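Local structure of Lmo1076 protein (Listeria monocytogenes serovar 1/2a, 3FI7) at residues A[10-13]-A[14-17]; A[18-21]-A[22-25]. The protein hydrolyses cell-wall peptidoglycan as the autolysin Auto, an N-acetylglucosaminidase of family GH73 subject to autoinhibition, of which this chain is the catalytic domain. One frame throughout, in Å; residues are numbered along the deposited sequence.

Contact 1 (A[10-13]-A[14-17]); sequences FSLE and QNRD
Ser11 opens helix 12-22 as its N-cap, and its side chain shows how a helix start is closed: OG takes the N-H of Gln14 at 3.1 Å, with an N-H...O angle of 164°. The hydroxyl is brought there by a first torsion of 158°, which turns OG away from Ser11 N and also rests it 3.6 Å from Gln14 CB. The Ser11 carbonyl meanwhile accepts from Asn15 N, the first of three i to i+4 bonds continued by Leu12 to Arg16 and Glu13 to Asp17. Asn15 folds back over this first turn. Its OD1 accepts a hydrogen bond from a water at 2.7 Å, and the same water accepts from Ser11 N at 2.9 Å, so the amide end is tied to the residue before the helix. ND2 lies 3.3 Å from Phe10 CE1, approaching the ring obliquely with amide and ring planes 84° apart. Farther round, the extended Arg16 side chain returns along the helix until Leu12 CB sits over one guanidinium face, 3.9 Å from NH1. The Ser11 hydroxyl thus satisfies the N-H of Gln14 in the first turn, Asn15 OD1 serves the N-H of Ser11 through the water, and aliphatic carbon shields part of a charged group.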
# COMPACT_ATOMS: atom_id res chain seq x y z
N PHE A 10 24.65 -3.85 36.05
CA PHE A 10 24.71 -3.64 34.61
C PHE A 10 25.89 -4.38 33.95
O PHE A 10 27.00 -4.42 34.49
CB PHE A 10 24.76 -2.14 34.28
CG PHE A 10 24.67 -1.85 32.80
CD1 PHE A 10 23.45 -1.79 32.16
CD2 PHE A 10 25.82 -1.63 32.06
CE1 PHE A 10 23.36 -1.52 30.80
CE2 PHE A 10 25.75 -1.37 30.69
CZ PHE A 10 24.51 -1.31 30.07
N SER A 11 25.63 -4.96 32.78
CA SER A 11 26.64 -5.69 32.02
C SER A 11 26.30 -5.71 30.53
O SER A 11 25.25 -6.22 30.14
CB SER A 11 26.76 -7.12 32.54
OG SER A 11 27.33 -7.98 31.58
N LEU A 12 27.19 -5.17 29.71
CA LEU A 12 26.96 -5.18 28.26
C LEU A 12 26.95 -6.61 27.73
O LEU A 12 26.17 -6.94 26.83
CB LEU A 12 28.00 -4.35 27.52
CG LEU A 12 27.80 -2.84 27.66
CD1 LEU A 12 28.98 -2.07 27.06
CD2 LEU A 12 26.47 -2.40 27.05
N GLU A 13 27.81 -7.45 28.30
CA GLU A 13 27.92 -8.83 27.87
C GLU A 13 26.57 -9.54 28.05
O GLU A 13 26.10 -10.25 27.16
CB GLU A 13 29.03 -9.56 28.63
CG GLU A 13 30.45 -9.27 28.12
CD GLU A 13 31.07 -8.00 28.72
OE1 GLU A 13 30.36 -7.19 29.36
OE2 GLU A 13 32.30 -7.81 28.55
N GLN A 14 25.95 -9.32 29.20
CA GLN A 14 24.66 -9.93 29.49
C GLN A 14 23.56 -9.39 28.57
O GLN A 14 22.73 -10.16 28.08
CB GLN A 14 24.28 -9.71 30.96
CG GLN A 14 23.06 -10.51 31.39
CD GLN A 14 22.62 -10.19 32.81
OE1 GLN A 14 23.34 -9.53 33.56
NE2 GLN A 14 21.43 -10.65 33.18
N ASN A 15 23.56 -8.08 28.35
CA ASN A 15 22.61 -7.47 27.43
C ASN A 15 22.66 -8.12 26.05
O ASN A 15 21.62 -8.48 25.48
CB ASN A 15 22.86 -5.96 27.30
CG ASN A 15 22.50 -5.20 28.57
OD1 ASN A 15 22.06 -5.78 29.56
ND2 ASN A 15 22.69 -3.88 28.54
N ARG A 16 23.87 -8.31 25.52
CA ARG A 16 24.04 -8.88 24.19
C ARG A 16 23.55 -10.31 24.16
O ARG A 16 22.90 -10.74 23.21
CB ARG A 16 25.51 -8.83 23.77
CG ARG A 16 26.07 -7.42 23.70
CD ARG A 16 27.55 -7.41 23.29
NE ARG A 16 28.08 -6.05 23.34
CZ ARG A 16 29.23 -5.71 23.91
NH1 ARG A 16 29.60 -4.44 23.92
NH2 ARG A 16 30.02 -6.64 24.45
N ASP A 17 23.86 -11.06 25.22
CA ASP A 17 23.41 -12.43 25.34
C ASP A 17 21.89 -12.52 25.42
O ASP A 17 21.28 -13.37 24.78
CB ASP A 17 24.06 -13.11 26.55
CG ASP A 17 25.52 -13.46 26.31
OD1 ASP A 17 25.96 -13.36 25.14
OD2 ASP A 17 26.23 -13.83 27.28
O HOH W 1 22.82 -5.41 32.15

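Contact 2 (A[18-21]-A[22-25]); sequences DAMA and ALAS. With SO4 (sulfate ion), chain B.
Ala22 N lies near the C-terminal part of helix 12-22. It donates to Asp18 O at 3.0 Å, bent to an N-H...O angle of 136°, and more weakly to Ala19 O, so that one N-H is divided between two carbonyls. One residue on, Leu23 N makes a weak i to i+3 bond to Met20 O at 3.3 Å. At Leu23 the backbone becomes extended (psi 130°), and Ala24 continues in the same manner. A water links the two carbonyls of Met20 and Leu23, donating to Met20 O at 2.8 Å and to Leu23 O at 2.7 Å, although other acceptors elsewhere compete for its protons.

The side chains add little beyond a small apolar patch. Met20 bends at each of its three torsions, which curls its methyl round to Leu23 CD1, with CE 4.3 Å away. Leu23 has CG anti to its own N (chi1 176°), which helps to place the CD1 branch near that methyl, while its CB lies 3.5 Å from Met20 O. The methyl of Ala22 rests beside Asp18 O. Beyond the turn, Ser25 N points an almost straight bond at a sulfate ion, probably from the crystallisation liquor, reaching O3 at 2.9 Å; the Ser25 hydroxyl lies near the same ion, making at most weak bonds to it.

All the touching residues lie at the surface, about 30 Å from the centre of the chain to the centre of the contact. The construct fuses two pieces of the protein, and the engineered seam apparently falls between Leu23 and Ala24, so the loop that joins helix 12-22 to helix 29-47 and the rest of the chain is not the natural connection.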
# COMPACT_ATOMS: atom_id res chain seq x y z
N ASP A 18 21.27 -11.63 26.19
CA ASP A 18 19.81 -11.60 26.24
C ASP A 18 19.22 -11.23 24.88
O ASP A 18 18.28 -11.87 24.42
CB ASP A 18 19.31 -10.65 27.34
CG ASP A 18 19.65 -11.14 28.74
OD1 ASP A 18 19.92 -12.35 28.91
OD2 ASP A 18 19.64 -10.32 29.69
N ALA A 19 19.79 -10.21 24.23
CA ALA A 19 19.28 -9.76 22.94
C ALA A 19 19.26 -10.91 21.95
O ALA A 19 18.26 -11.14 21.28
CB ALA A 19 20.11 -8.60 22.40
N MET A 20 20.37 -11.64 21.88
CA MET A 20 20.50 -12.76 20.94
C MET A 20 19.60 -13.92 21.33
O MET A 20 19.08 -14.61 20.46
CB MET A 20 21.97 -13.22 20.81
CG MET A 20 22.91 -12.15 20.21
SD MET A 20 22.31 -11.42 18.65
CE MET A 20 22.33 -12.86 17.59
N ALA A 21 19.42 -14.14 22.62
CA ALA A 21 18.54 -15.22 23.07
C ALA A 21 17.10 -14.95 22.64
O ALA A 21 16.35 -15.90 22.38
CB ALA A 21 18.60 -15.39 24.57
N ALA A 22 16.75 -13.67 22.53
CA ALA A 22 15.38 -13.28 22.21
C ALA A 22 15.14 -13.16 20.72
O ALA A 22 13.99 -13.05 20.28
CB ALA A 22 15.02 -11.98 22.91
N LEU A 23 16.21 -13.16 19.93
CA LEU A 23 16.07 -12.92 18.50
C LEU A 23 15.17 -13.95 17.82
O LEU A 23 15.33 -15.15 18.00
CB LEU A 23 17.44 -12.91 17.83
CG LEU A 23 17.40 -12.76 16.30
CD1 LEU A 23 18.53 -11.86 15.82
CD2 LEU A 23 17.45 -14.13 15.62
N ALA A 24 14.20 -13.48 17.03
CA ALA A 24 13.44 -14.37 16.15
C ALA A 24 14.03 -14.30 14.74
O ALA A 24 14.40 -13.24 14.26
CB ALA A 24 11.97 -14.00 16.13
N SER A 25 14.11 -15.44 14.07
CA SER A 25 14.83 -15.50 12.81
C SER A 25 14.04 -14.97 11.62
O SER A 25 14.64 -14.53 10.63
CB SER A 25 15.28 -16.94 12.54
OG SER A 25 14.15 -17.76 12.33
S SO4 B . 11.70 -18.14 14.97
O1 SO4 B . 11.65 -19.54 14.54
O2 SO4 B . 10.80 -17.93 16.12
O3 SO4 B . 13.08 -17.83 15.34
O4 SO4 B . 11.26 -17.28 13.86
O HOH W 2 17.29 -16.46 19.31

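Contacts 1 and 2 are the two ends of one short element, helix 12-22, with centres about 13 Å apart and adjoining segments, 14-17 running directly into 18-21. They contrast in how an end is finished: a side-chain hydroxyl closes the start, whereas bent or weak backbone bonds and a water mark the far end. Each end has a bridging water, but only contact 2 has a bound ion, the sulfate at Ser25. The helix projects from the domain, since the contact centres stand about 39 Å and 30 Å from the centre of the chain. Crystal neighbours touch residues in both contacts, and this packing, together with the engineered fusion, may influence the position of the helix.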